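ABC transporter, substrate binding protein (Polyamine) (Agrobacterium tumefaciens, PDB 4EUO) binds gamma-aminobutanoic acid (GABA) in the periplasm as the solute-binding component of an ABC transporter, probably delivering it for uptake. Local coordinates at residues E74-S79 against A239-I244; G141-A146 against Y158-D163; S249-A254 against A270-P275. All coordinates share one frame; numbering follows the deposited sequence.

Contact 1 of 3, residues E74-S79 against A239-I244; sequences EKLDFS and AAMKFI
Met-241, on one face of helix 237-247, reaches into the extended loop 74-79 and gives the largest single share of the contact. The polar part is slight: the backbone N-H of Asp-77 points at Met-241 SD with N to SD at 3.5 Å, a weak hydrogen bond although nearly straight at 162°. Met-241 CG lies anti to the carbonyl carbon, and a bend at chi2 (-58°) turns the thioether along the loop, bringing the methyl CE to 3.6 Å from the carbonyl O of Lys-75. The apolar part centres on Leu-76, whose CD2 packs 3.7 Å from Met-241 SD and 3.9 Å from Ile-244 CD1, one methyl touching two side chains about a helical turn apart. Farther along, Asp-77 lays its CB against Met-241 CG at 3.8 Å and turns its carboxylate back to its own loop, where OD1 accepts from both N and OG of Ser-79. The N-H bond makes an Asx turn. At the other end, Glu-74 OE1 forms a salt bridge with Lys-237 NZ and OE2 a hydrogen bond with Gly-233 N. Leu-76 and Ile-244 also meet Val-96 of strand 96-107, and Ile-244 reaches Val-56 of strand 56-60, so the loop and helix 237-247 pack together against the sheet.

Contact 2 of 3, residues G141-A146 against Y158-D163; sequences GVIEAA and YPLDLD. With SO4 (sulfate ion), chain F.
Ile-143 and Leu-162 bring their CA atoms to 7.3 Å and Glu-144 and Leu-160 theirs to 7.8 Å, where the first turn of helix 142-149 faces the extended approach to helix 162-170. Both helices belong to the beta-alpha-beta type crossover between parallel strands 132-135 and 176-179. The polar link is a short hydrogen bond: Tyr-158 OH donates to Glu-144 OE2 at 2.6 Å, on the anti side of the carboxylate and 18° out of its plane. This oxygen sits at the edge of the phenol ring, the two planes turned 62° apart. A bend at chi2 (83°) curls Glu-144 back towards the start of its helix, where OE1 takes the N-H of Gly-141 from above the carboxylate plane at 2.8 Å. Beside this pair runs an apolar row. Leu-160 CD1 packs on Ile-143 CG2 at 4.1 Å, their side chains crossing at about a right angle, while Leu-162 CD2 meets Ile-143 CD1 at 3.9 Å. Trp-297 touches both Ile-143 and Leu-160. A sulfate, probably from the crystallisation liquor, accepts from Leu-162 N and Asp-163 N; the helix start and Arg-307, shared with Asp-163 OD1, would probably offset the nearby Asp-163 carboxylate. Tyr-158 OH is also bonded to Asp-293 N, which leaves its proton for Glu-144. With two bonds at OE2, from Tyr-158 OH and Trp-297 NE1, and one at OE1, the buried carboxylate is held in a pattern consistent with an ionised group.

Contact 3 of 3, residues S249-A254 against A270-P275; sequences SAQAQA and AKLMDP
The start of helix 250-260 packs here against a short 3-10 turn, residues 270-272, in the connection that leads on to helix 275-278. Leu-272 is the main side chain of the turn: with CG beside its own backbone N (chi1 -53°), it lies across the first helical turn. Its CD1 sits 4.0 Å from Ala-250 CB and 3.8 Å from Ala-250 O, and reaches within 3.5 Å of Gln-251 OE1, a van der Waals contact of a methyl with the amide oxygen. One turn along the helix, Ala-254 presents its methyl to two neighbours at once. Its CB lies 4.0 Å from Leu-272 CB and 3.8 Å from Met-273 CG, and with so small a side chain the backbones approach to 6.1 Å between the CA atoms of Ala-254 and Met-273. Met-273 also touches Ala-257 and Thr-258, a turn further along the helix. No direct hydrogen bond spans the two segments, but a water does: it accepts from Gln-251 NE2 at 3.0 Å and donates to Leu-272 O at 2.7 Å. Gln-251 bends at chi2 (64°), which puts its amide beside Leu-272, and NE2 also bonds Asp-255 OD1. Close by, Ser-269 OG is hydrogen-bonded to Ala-250 O, a further tie between the connection and the helix. Leu-272 and Gln-251 lie towards solvent, whereas Ala-254 and Met-273 are buried. The chain after helix 250-260 thus doubles back over that helix's first turns, Ala-254 permitting the close approach: plain local helix-to-connection packing in a periplasmic binding protein.

In the fold
Along the chain, contact 2 falls between the two halves of contact 1, and contact 3 follows both. Contact 1 joins segments 160 residues apart, consistent with the chain passing more than once between the lobes of a periplasmic binding protein; contacts 2 and 3 are more local. Helices 237-247 and 250-260, which carry contacts 1 and 3, succeed one another after strand 215-229, and the nearest atoms of these contacts are about 5 Å apart, although their centres lie 22 Å apart. Contact 2, between strands 132-135 and 176-179 of the same mixed sheet, is remote, its centre about 34 Å from either. The side chain of Glu-144 lies about 13 Å from the bound GABA.

Contact 1 of 3, residues E74-S79 against A239-I244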
ATOM      1  N   GLU A  74     -16.772   2.786 -11.265  1.00 12.49           N
ATOM      2  CA  GLU A  74     -17.881   1.937 -11.656  1.00 13.56           C
ATOM      3  C   GLU A  74     -18.203   1.057 -10.476  1.00 16.94           C
ATOM      4  O   GLU A  74     -17.292   0.584  -9.762  1.00 14.77           O
ATOM      5  CB  GLU A  74     -17.450   0.999 -12.777  1.00 14.23           C
ATOM      6  CG  GLU A  74     -17.150   1.683 -14.106  1.00 14.81           C
ATOM      7  CD  GLU A  74     -18.324   2.289 -14.852  1.00 18.13           C
ATOM      8  OE1 GLU A  74     -19.489   2.060 -14.456  1.00 18.26           O
ATOM      9  OE2 GLU A  74     -18.056   3.045 -15.813  1.00 17.11           O
ATOM     10  N   LYS A  75     -19.508   0.748 -10.287  1.00 15.84           N
ATOM     11  CA  LYS A  75     -19.877  -0.231  -9.286  1.00 14.95           C
ATOM     12  C   LYS A  75     -19.358  -1.550  -9.829  1.00 15.57           C
ATOM     13  O   LYS A  75     -19.422  -1.811 -11.046  1.00 17.24           O
ATOM     14  CB  LYS A  75     -21.411  -0.297  -9.126  1.00 17.43           C
ATOM     15  CG  LYS A  75     -21.945   0.769  -8.189  1.00 24.63           C
ATOM     16  CD  LYS A  75     -23.439   0.613  -7.926  1.00 32.50           C
ATOM     17  CE  LYS A  75     -23.995   1.715  -7.058  1.00 50.15           C
ATOM     18  NZ  LYS A  75     -23.671   1.509  -5.621  1.00 63.81           N
ATOM     19  N   LEU A  76     -18.785  -2.386  -8.962  1.00 14.27           N
ATOM     20  CA  LEU A  76     -18.269  -3.657  -9.448  1.00 13.08           C
ATOM     21  C   LEU A  76     -19.406  -4.647  -9.757  1.00 16.88           C
ATOM     22  O   LEU A  76     -20.450  -4.626  -9.092  1.00 17.55           O
ATOM     23  CB  LEU A  76     -17.273  -4.295  -8.460  1.00 13.42           C
ATOM     24  CG  LEU A  76     -15.959  -3.527  -8.225  1.00 15.47           C
ATOM     25  CD1 LEU A  76     -15.003  -4.395  -7.432  1.00 15.55           C
ATOM     26  CD2 LEU A  76     -15.275  -3.098  -9.533  1.00 15.77           C
ATOM     27  N   ASP A  77     -19.171  -5.521 -10.724  1.00 15.63           N
ATOM     28  CA  ASP A  77     -20.180  -6.524 -11.109  1.00 17.27           C
ATOM     29  C   ASP A  77     -19.921  -7.781 -10.282  1.00 18.32           C
ATOM     30  O   ASP A  77     -19.054  -8.591 -10.621  1.00 16.92           O
ATOM     31  CB  ASP A  77     -20.104  -6.833 -12.612  1.00 18.61           C
ATOM     32  CG  ASP A  77     -21.193  -7.764 -13.112  1.00 23.40           C
ATOM     33  OD1 ASP A  77     -21.898  -8.362 -12.268  1.00 24.81           O
ATOM     34  OD2 ASP A  77     -21.310  -7.924 -14.345  1.00 26.26           O
ATOM     35  N   PHE A  78     -20.676  -7.934  -9.184  1.00 16.92           N
ATOM     36  CA  PHE A  78     -20.539  -9.099  -8.322  1.00 16.50           C
ATOM     37  C   PHE A  78     -21.233 -10.373  -8.843  1.00 22.01           C
ATOM     38  O   PHE A  78     -21.194 -11.407  -8.176  1.00 22.51           O
ATOM     39  CB  PHE A  78     -20.855  -8.784  -6.863  1.00 17.58           C
ATOM     40  CG  PHE A  78     -19.807  -7.896  -6.231  1.00 17.05           C
ATOM     41  CD1 PHE A  78     -18.567  -8.409  -5.870  1.00 19.53           C
ATOM     42  CD2 PHE A  78     -20.067  -6.554  -5.991  1.00 19.00           C
ATOM     43  CE1 PHE A  78     -17.592  -7.583  -5.289  1.00 19.54           C
ATOM     44  CE2 PHE A  78     -19.101  -5.732  -5.392  1.00 20.09           C
ATOM     45  CZ  PHE A  78     -17.877  -6.262  -5.036  1.00 17.91           C
ATOM     46  N   SER A  79     -21.769 -10.324 -10.065  1.00 22.17           N
ATOM     47  CA  SER A  79     -22.270 -11.545 -10.705  1.00 21.87           C
ATOM     48  C   SER A  79     -21.072 -12.183 -11.435  1.00 26.73           C
ATOM     49  O   SER A  79     -21.108 -13.359 -11.794  1.00 29.28           O
ATOM     50  CB  SER A  79     -23.419 -11.241 -11.670  1.00 23.65           C
ATOM     51  OG  SER A  79     -22.968 -10.707 -12.906  1.00 32.95           O
ATOM     52  N   ALA A 239     -14.405  -6.396 -19.443  1.00 15.75           N
ATOM     53  CA  ALA A 239     -13.059  -6.947 -19.372  1.00 14.75           C
ATOM     54  C   ALA A 239     -12.413  -6.590 -18.016  1.00 15.77           C
ATOM     55  O   ALA A 239     -11.726  -7.430 -17.436  1.00 15.75           O
ATOM     56  CB  ALA A 239     -12.200  -6.422 -20.515  1.00 16.05           C
ATOM     57  N   ALA A 240     -12.696  -5.374 -17.501  1.00 14.06           N
ATOM     58  CA  ALA A 240     -12.151  -4.922 -16.209  1.00 14.24           C
ATOM     59  C   ALA A 240     -12.679  -5.797 -15.081  1.00 16.33           C
ATOM     60  O   ALA A 240     -11.900  -6.211 -14.199  1.00 14.93           O
ATOM     61  CB  ALA A 240     -12.524  -3.470 -15.977  1.00 14.67           C
ATOM     62  N   MET A 241     -13.985  -6.122 -15.119  1.00 14.53           N
ATOM     63  CA  MET A 241     -14.570  -6.980 -14.098  1.00 13.51           C
ATOM     64  C   MET A 241     -13.980  -8.376 -14.150  1.00 16.54           C
ATOM     65  O   MET A 241     -13.684  -8.954 -13.094  1.00 15.42           O
ATOM     66  CB  MET A 241     -16.107  -7.036 -14.220  1.00 14.62           C
ATOM     67  CG  MET A 241     -16.785  -5.703 -14.182  1.00 14.81           C
ATOM     68  SD  MET A 241     -16.407  -4.773 -12.660  1.00 15.94           S
ATOM     69  CE  MET A 241     -16.904  -3.120 -13.203  1.00 14.98           C
ATOM     70  N   LYS A 242     -13.740  -8.911 -15.362  1.00 15.75           N
ATOM     71  CA  LYS A 242     -13.105 -10.214 -15.511  1.00 15.55           C
ATOM     72  C   LYS A 242     -11.675 -10.197 -14.997  1.00 16.84           C
ATOM     73  O   LYS A 242     -11.192 -11.183 -14.413  1.00 15.60           O
ATOM     74  CB  LYS A 242     -13.150 -10.688 -16.979  1.00 17.06           C
ATOM     75  CG  LYS A 242     -14.551 -11.065 -17.450  1.00 23.76           C
ATOM     76  CD  LYS A 242     -14.528 -11.421 -18.931  1.00 31.75           C
ATOM     77  CE  LYS A 242     -15.915 -11.692 -19.459  1.00 41.98           C
ATOM     78  NZ  LYS A 242     -15.899 -11.894 -20.929  1.00 54.88           N
ATOM     79  N   PHE A 243     -10.973  -9.055 -15.199  1.00 14.47           N
ATOM     80  CA  PHE A 243      -9.601  -8.960 -14.738  1.00 12.59           C
ATOM     81  C   PHE A 243      -9.567  -8.967 -13.207  1.00 12.03           C
ATOM     82  O   PHE A 243      -8.718  -9.669 -12.630  1.00 13.71           O
ATOM     83  CB  PHE A 243      -8.940  -7.686 -15.294  1.00 14.05           C
ATOM     84  CG  PHE A 243      -7.494  -7.556 -14.865  1.00 13.52           C
ATOM     85  CD1 PHE A 243      -6.481  -8.176 -15.576  1.00 15.66           C
ATOM     86  CD2 PHE A 243      -7.158  -6.893 -13.687  1.00 14.18           C
ATOM     87  CE1 PHE A 243      -5.148  -8.084 -15.165  1.00 16.62           C
ATOM     88  CE2 PHE A 243      -5.824  -6.799 -13.274  1.00 17.06           C
ATOM     89  CZ  PHE A 243      -4.831  -7.419 -13.989  1.00 16.22           C
ATOM     90  N   ILE A 244     -10.497  -8.242 -12.576  1.00 12.49           N
ATOM     91  CA  ILE A 244     -10.533  -8.210 -11.109  1.00 11.22           C
ATOM     92  C   ILE A 244     -10.868  -9.605 -10.567  1.00 14.38           C
ATOM     93  O   ILE A 244     -10.227 -10.076  -9.614  1.00 13.15           O
ATOM     94  CB  ILE A 244     -11.477  -7.130 -10.608  1.00 12.03           C
ATOM     95  CG1 ILE A 244     -10.899  -5.734 -10.954  1.00 12.22           C
ATOM     96  CG2 ILE A 244     -11.726  -7.284  -9.102  1.00 13.18           C
ATOM     97  CD1 ILE A 244     -11.766  -4.581 -10.541  1.00 13.19           C
TER

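Contact 2 of 3, residues G141-A146 against Y158-D163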
ATOM      1  N   GLY A 141      -0.761   5.784   8.007  1.00  8.26           N
ATOM      2  CA  GLY A 141       0.573   5.279   8.308  1.00  9.20           C
ATOM      3  C   GLY A 141       1.456   6.208   9.116  1.00  9.09           C
ATOM      4  O   GLY A 141       1.859   5.876  10.239  1.00  8.72           O
ATOM      5  N   VAL A 142       1.814   7.368   8.541  1.00  8.13           N
ATOM      6  CA  VAL A 142       2.784   8.253   9.208  1.00  7.77           C
ATOM      7  C   VAL A 142       2.191   8.852  10.473  1.00  9.64           C
ATOM      8  O   VAL A 142       2.864   8.888  11.523  1.00  9.30           O
ATOM      9  CB  VAL A 142       3.287   9.350   8.268  1.00  9.59           C
ATOM     10  CG1 VAL A 142       4.202  10.280   9.041  1.00 10.30           C
ATOM     11  CG2 VAL A 142       4.056   8.745   7.112  1.00  8.59           C
ATOM     12  N   ILE A 143       0.946   9.323  10.418  1.00  8.81           N
ATOM     13  CA  ILE A 143       0.326   9.907  11.610  1.00  8.82           C
ATOM     14  C   ILE A 143       0.244   8.840  12.708  1.00 10.31           C
ATOM     15  O   ILE A 143       0.582   9.118  13.856  1.00  9.69           O
ATOM     16  CB  ILE A 143      -1.045  10.494  11.208  1.00 10.42           C
ATOM     17  CG1 ILE A 143      -0.835  11.798  10.403  1.00 10.66           C
ATOM     18  CG2 ILE A 143      -1.934  10.729  12.467  1.00 10.21           C
ATOM     19  CD1 ILE A 143      -2.020  12.247   9.594  1.00 12.71           C
ATOM     20  N   GLU A 144      -0.184   7.622  12.366  1.00  9.11           N
ATOM     21  CA  GLU A 144      -0.254   6.556  13.353  1.00  8.65           C
ATOM     22  C   GLU A 144       1.133   6.230  13.914  1.00 10.61           C
ATOM     23  O   GLU A 144       1.281   6.089  15.129  1.00 10.44           O
ATOM     24  CB  GLU A 144      -0.870   5.290  12.740  1.00  9.55           C
ATOM     25  CG  GLU A 144      -2.368   5.363  12.417  1.00 10.00           C
ATOM     26  CD  GLU A 144      -2.773   6.002  11.104  1.00  9.45           C
ATOM     27  OE1 GLU A 144      -1.927   6.602  10.400  1.00  8.69           O
ATOM     28  OE2 GLU A 144      -3.971   5.851  10.762  1.00  9.54           O
ATOM     29  N   ALA A 145       2.160   6.179  13.067  1.00  9.57           N
ATOM     30  CA  ALA A 145       3.503   5.896  13.567  1.00  9.29           C
ATOM     31  C   ALA A 145       3.957   6.989  14.536  1.00 11.32           C
ATOM     32  O   ALA A 145       4.569   6.662  15.572  1.00 10.41           O
ATOM     33  CB  ALA A 145       4.470   5.766  12.404  1.00  9.87           C
ATOM     34  N   ALA A 146       3.686   8.270  14.229  1.00  9.49           N
ATOM     35  CA  ALA A 146       4.058   9.369  15.131  1.00  9.95           C
ATOM     36  C   ALA A 146       3.335   9.206  16.481  1.00 11.55           C
ATOM     37  O   ALA A 146       3.954   9.395  17.542  1.00 11.31           O
ATOM     38  CB  ALA A 146       3.670  10.692  14.488  1.00 10.43           C
ATOM     39  N   TYR A 158      -7.604   5.699  17.296  1.00 11.84           N
ATOM     40  CA  TYR A 158      -8.731   6.365  16.663  1.00 11.94           C
ATOM     41  C   TYR A 158      -9.798   6.832  17.645  1.00 13.14           C
ATOM     42  O   TYR A 158     -10.117   6.090  18.578  1.00 13.97           O
ATOM     43  CB  TYR A 158      -9.362   5.480  15.588  1.00 11.89           C
ATOM     44  CG  TYR A 158      -8.368   5.062  14.533  1.00 10.59           C
ATOM     45  CD1 TYR A 158      -8.020   5.923  13.507  1.00 11.65           C
ATOM     46  CD2 TYR A 158      -7.721   3.831  14.605  1.00 11.22           C
ATOM     47  CE1 TYR A 158      -7.050   5.582  12.570  1.00 10.10           C
ATOM     48  CE2 TYR A 158      -6.712   3.492  13.698  1.00 10.62           C
ATOM     49  CZ  TYR A 158      -6.392   4.373  12.678  1.00 10.91           C
ATOM     50  OH  TYR A 158      -5.453   4.010  11.744  1.00 10.89           O
ATOM     51  N   PRO A 159     -10.362   8.036  17.468  1.00 11.85           N
ATOM     52  CA  PRO A 159     -10.073   9.010  16.402  1.00 11.64           C
ATOM     53  C   PRO A 159      -8.690   9.613  16.538  1.00 12.87           C
ATOM     54  O   PRO A 159      -8.188   9.789  17.637  1.00 12.29           O
ATOM     55  CB  PRO A 159     -11.181  10.058  16.563  1.00 13.36           C
ATOM     56  CG  PRO A 159     -11.514  10.015  18.031  1.00 17.26           C
ATOM     57  CD  PRO A 159     -11.371   8.557  18.423  1.00 12.62           C
ATOM     58  N   LEU A 160      -8.074   9.932  15.420  1.00 11.90           N
ATOM     59  CA  LEU A 160      -6.713  10.425  15.447  1.00 11.45           C
ATOM     60  C   LEU A 160      -6.566  11.760  16.144  1.00 12.46           C
ATOM     61  O   LEU A 160      -7.355  12.662  15.891  1.00 14.58           O
ATOM     62  CB  LEU A 160      -6.188  10.573  14.022  1.00 11.52           C
ATOM     63  CG  LEU A 160      -6.065   9.284  13.218  1.00 11.94           C
ATOM     64  CD1 LEU A 160      -5.794   9.634  11.764  1.00 12.37           C
ATOM     65  CD2 LEU A 160      -5.016   8.318  13.803  1.00 12.40           C
ATOM     66  N   ASP A 161      -5.519  11.905  16.971  1.00 11.72           N
ATOM     67  CA  ASP A 161      -5.184  13.191  17.559  1.00 11.38           C
ATOM     68  C   ASP A 161      -4.146  13.831  16.616  1.00 12.57           C
ATOM     69  O   ASP A 161      -2.926  13.622  16.744  1.00 12.51           O
ATOM     70  CB  ASP A 161      -4.656  13.010  18.971  1.00 12.92           C
ATOM     71  CG  ASP A 161      -4.437  14.304  19.714  1.00 15.90           C
ATOM     72  OD1 ASP A 161      -4.303  15.353  19.044  1.00 14.81           O
ATOM     73  OD2 ASP A 161      -4.237  14.240  20.951  1.00 17.08           O
ATOM     74  N   LEU A 162      -4.642  14.579  15.638  1.00 12.64           N
ATOM     75  CA  LEU A 162      -3.771  15.143  14.616  1.00 12.28           C
ATOM     76  C   LEU A 162      -2.787  16.143  15.187  1.00 15.00           C
ATOM     77  O   LEU A 162      -1.605  16.087  14.836  1.00 14.36           O
ATOM     78  CB  LEU A 162      -4.569  15.738  13.453  1.00 13.19           C
ATOM     79  CG  LEU A 162      -5.463  14.776  12.687  1.00 17.80           C
ATOM     80  CD1 LEU A 162      -6.153  15.499  11.534  1.00 19.20           C
ATOM     81  CD2 LEU A 162      -4.672  13.584  12.121  1.00 19.80           C
ATOM     82  N   ASP A 163      -3.225  17.000  16.132  1.00 14.72           N
ATOM     83  CA  ASP A 163      -2.329  17.985  16.736  1.00 15.58           C
ATOM     84  C   ASP A 163      -1.189  17.304  17.430  1.00 15.56           C
ATOM     85  O   ASP A 163      -0.036  17.718  17.277  1.00 14.42           O
ATOM     86  CB  ASP A 163      -3.109  18.872  17.714  1.00 17.79           C
ATOM     87  CG  ASP A 163      -3.957  19.952  17.066  1.00 30.95           C
ATOM     88  OD1 ASP A 163      -3.790  20.193  15.843  1.00 30.60           O
ATOM     89  OD2 ASP A 163      -4.776  20.569  17.781  1.00 36.35           O
TER
HETATM   90  S   SO4 F 405      -7.378  17.148  16.313  1.00 19.48           S
HETATM   91  O1  SO4 F 405      -8.248  17.801  15.363  1.00 25.22           O
HETATM   92  O2  SO4 F 405      -7.954  17.284  17.677  1.00 24.66           O
HETATM   93  O3  SO4 F 405      -7.239  15.726  15.994  1.00 22.15           O
HETATM   94  O4  SO4 F 405      -6.089  17.805  16.208  1.00 18.42           O

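Contact 3 of 3, residues S249-A254 against A270-P275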
ATOM      1  N   SER A 249      -8.477 -14.147  -7.643  1.00 12.68           N
ATOM      2  CA  SER A 249      -8.676 -15.590  -7.479  1.00 12.78           C
ATOM      3  C   SER A 249      -7.484 -16.195  -6.698  1.00 15.52           C
ATOM      4  O   SER A 249      -6.425 -15.583  -6.541  1.00 13.73           O
ATOM      5  CB  SER A 249      -8.903 -16.263  -8.826  1.00 16.25           C
ATOM      6  OG  SER A 249      -7.774 -16.162  -9.665  1.00 18.18           O
ATOM      7  N   ALA A 250      -7.665 -17.418  -6.177  1.00 15.17           N
ATOM      8  CA  ALA A 250      -6.728 -18.015  -5.251  1.00 14.80           C
ATOM      9  C   ALA A 250      -5.325 -18.170  -5.741  1.00 16.66           C
ATOM     10  O   ALA A 250      -4.398 -17.738  -5.055  1.00 14.24           O
ATOM     11  CB  ALA A 250      -7.259 -19.355  -4.742  1.00 16.88           C
ATOM     12  N   GLN A 251      -5.151 -18.803  -6.912  1.00 14.99           N
ATOM     13  CA  GLN A 251      -3.799 -19.006  -7.419  1.00 14.94           C
ATOM     14  C   GLN A 251      -3.123 -17.685  -7.785  1.00 16.78           C
ATOM     15  O   GLN A 251      -1.952 -17.506  -7.467  1.00 15.11           O
ATOM     16  CB  GLN A 251      -3.771 -19.993  -8.615  1.00 17.01           C
ATOM     17  CG  GLN A 251      -2.369 -20.496  -8.959  1.00 18.86           C
ATOM     18  CD  GLN A 251      -1.711 -21.317  -7.877  1.00 29.55           C
ATOM     19  OE1 GLN A 251      -2.190 -22.393  -7.488  1.00 24.01           O
ATOM     20  NE2 GLN A 251      -0.573 -20.850  -7.403  1.00 19.15           N
ATOM     21  N   ALA A 252      -3.858 -16.782  -8.457  1.00 13.30           N
ATOM     22  CA  ALA A 252      -3.357 -15.461  -8.843  1.00 12.83           C
ATOM     23  C   ALA A 252      -2.910 -14.681  -7.594  1.00 13.84           C
ATOM     24  O   ALA A 252      -1.843 -14.063  -7.627  1.00 13.23           O
ATOM     25  CB  ALA A 252      -4.432 -14.700  -9.591  1.00 13.45           C
ATOM     26  N   GLN A 253      -3.674 -14.773  -6.494  1.00 12.83           N
ATOM     27  CA  GLN A 253      -3.300 -14.070  -5.264  1.00 11.68           C
ATOM     28  C   GLN A 253      -2.077 -14.723  -4.600  1.00 13.62           C
ATOM     29  O   GLN A 253      -1.173 -14.040  -4.077  1.00 11.98           O
ATOM     30  CB  GLN A 253      -4.475 -14.031  -4.310  1.00 12.57           C
ATOM     31  CG  GLN A 253      -5.474 -12.942  -4.663  1.00 11.49           C
ATOM     32  CD  GLN A 253      -4.949 -11.587  -4.227  1.00 11.74           C
ATOM     33  OE1 GLN A 253      -4.502 -11.447  -3.090  1.00 11.28           O
ATOM     34  NE2 GLN A 253      -4.993 -10.571  -5.113  1.00 10.72           N
ATOM     35  N   ALA A 254      -2.034 -16.076  -4.593  1.00 12.97           N
ATOM     36  CA  ALA A 254      -0.875 -16.752  -4.027  1.00 12.90           C
ATOM     37  C   ALA A 254       0.369 -16.376  -4.842  1.00 14.15           C
ATOM     38  O   ALA A 254       1.418 -16.148  -4.267  1.00 13.28           O
ATOM     39  CB  ALA A 254      -1.092 -18.275  -4.077  1.00 14.24           C
ATOM     40  N   ALA A 270      -3.360 -18.949   0.931  1.00 18.72           N
ATOM     41  CA  ALA A 270      -2.265 -19.341   1.835  1.00 20.82           C
ATOM     42  C   ALA A 270      -1.833 -20.794   1.675  1.00 23.00           C
ATOM     43  O   ALA A 270      -0.636 -21.086   1.583  1.00 22.75           O
ATOM     44  CB  ALA A 270      -2.631 -19.063   3.288  1.00 22.49           C
ATOM     45  N   LYS A 271      -2.809 -21.671   1.547  1.00 18.87           N
ATOM     46  CA  LYS A 271      -2.576 -23.103   1.390  1.00 19.74           C
ATOM     47  C   LYS A 271      -1.804 -23.493   0.114  1.00 23.71           C
ATOM     48  O   LYS A 271      -1.250 -24.590   0.046  1.00 23.03           O
ATOM     49  CB  LYS A 271      -3.897 -23.856   1.498  1.00 23.43           C
ATOM     50  CG  LYS A 271      -4.839 -23.654   0.343  1.00 24.73           C
ATOM     51  CD  LYS A 271      -6.076 -24.467   0.591  1.00 34.25           C
ATOM     52  CE  LYS A 271      -7.115 -24.319  -0.467  1.00 30.96           C
ATOM     53  NZ  LYS A 271      -8.434 -24.770   0.047  1.00 35.07           N
ATOM     54  N   LEU A 272      -1.759 -22.600  -0.888  1.00 18.16           N
ATOM     55  CA  LEU A 272      -1.070 -22.860  -2.148  1.00 17.88           C
ATOM     56  C   LEU A 272       0.368 -22.417  -2.098  1.00 21.30           C
ATOM     57  O   LEU A 272       1.155 -22.711  -3.005  1.00 22.22           O
ATOM     58  CB  LEU A 272      -1.787 -22.135  -3.308  1.00 17.43           C
ATOM     59  CG  LEU A 272      -3.275 -22.375  -3.488  1.00 19.53           C
ATOM     60  CD1 LEU A 272      -3.849 -21.433  -4.571  1.00 19.18           C
ATOM     61  CD2 LEU A 272      -3.586 -23.842  -3.872  1.00 22.53           C
ATOM     62  N   MET A 273       0.720 -21.693  -1.053  1.00 18.97           N
ATOM     63  CA  MET A 273       2.054 -21.149  -0.963  1.00 18.81           C
ATOM     64  C   MET A 273       3.017 -22.019  -0.222  1.00 24.94           C
ATOM     65  O   MET A 273       2.619 -22.882   0.566  1.00 25.17           O
ATOM     66  CB  MET A 273       2.009 -19.750  -0.326  1.00 19.44           C
ATOM     67  CG  MET A 273       1.159 -18.759  -1.107  1.00 18.83           C
ATOM     68  SD  MET A 273       1.115 -17.168  -0.285  1.00 18.31           S
ATOM     69  CE  MET A 273       2.888 -16.713  -0.421  1.00 17.96           C
ATOM     70  N   ASP A 274       4.311 -21.768  -0.468  1.00 24.61           N
ATOM     71  CA  ASP A 274       5.401 -22.404   0.246  1.00 25.15           C
ATOM     72  C   ASP A 274       5.263 -21.930   1.709  1.00 30.42           C
ATOM     73  O   ASP A 274       5.220 -20.714   1.961  1.00 29.03           O
ATOM     74  CB  ASP A 274       6.747 -21.942  -0.356  1.00 27.64           C
ATOM     75  CG  ASP A 274       8.018 -22.522   0.249  1.00 39.30           C
ATOM     76  OD1 ASP A 274       8.004 -22.880   1.448  1.00 38.79           O
ATOM     77  OD2 ASP A 274       9.044 -22.550  -0.456  1.00 49.50           O
ATOM     78  N   PRO A 275       5.125 -22.863   2.679  1.00 28.02           N
ATOM     79  CA  PRO A 275       4.994 -22.455   4.093  1.00 28.02           C
ATOM     80  C   PRO A 275       6.092 -21.520   4.594  1.00 30.57           C
ATOM     81  O   PRO A 275       5.814 -20.632   5.399  1.00 28.75           O
ATOM     82  CB  PRO A 275       5.003 -23.793   4.847  1.00 30.20           C
ATOM     83  CG  PRO A 275       4.526 -24.791   3.842  1.00 34.99           C
ATOM     84  CD  PRO A 275       5.127 -24.336   2.546  1.00 30.56           C
TER
HETATM   85  O   HOH W   1       1.523 -21.543  -5.440  1.00 34.65           O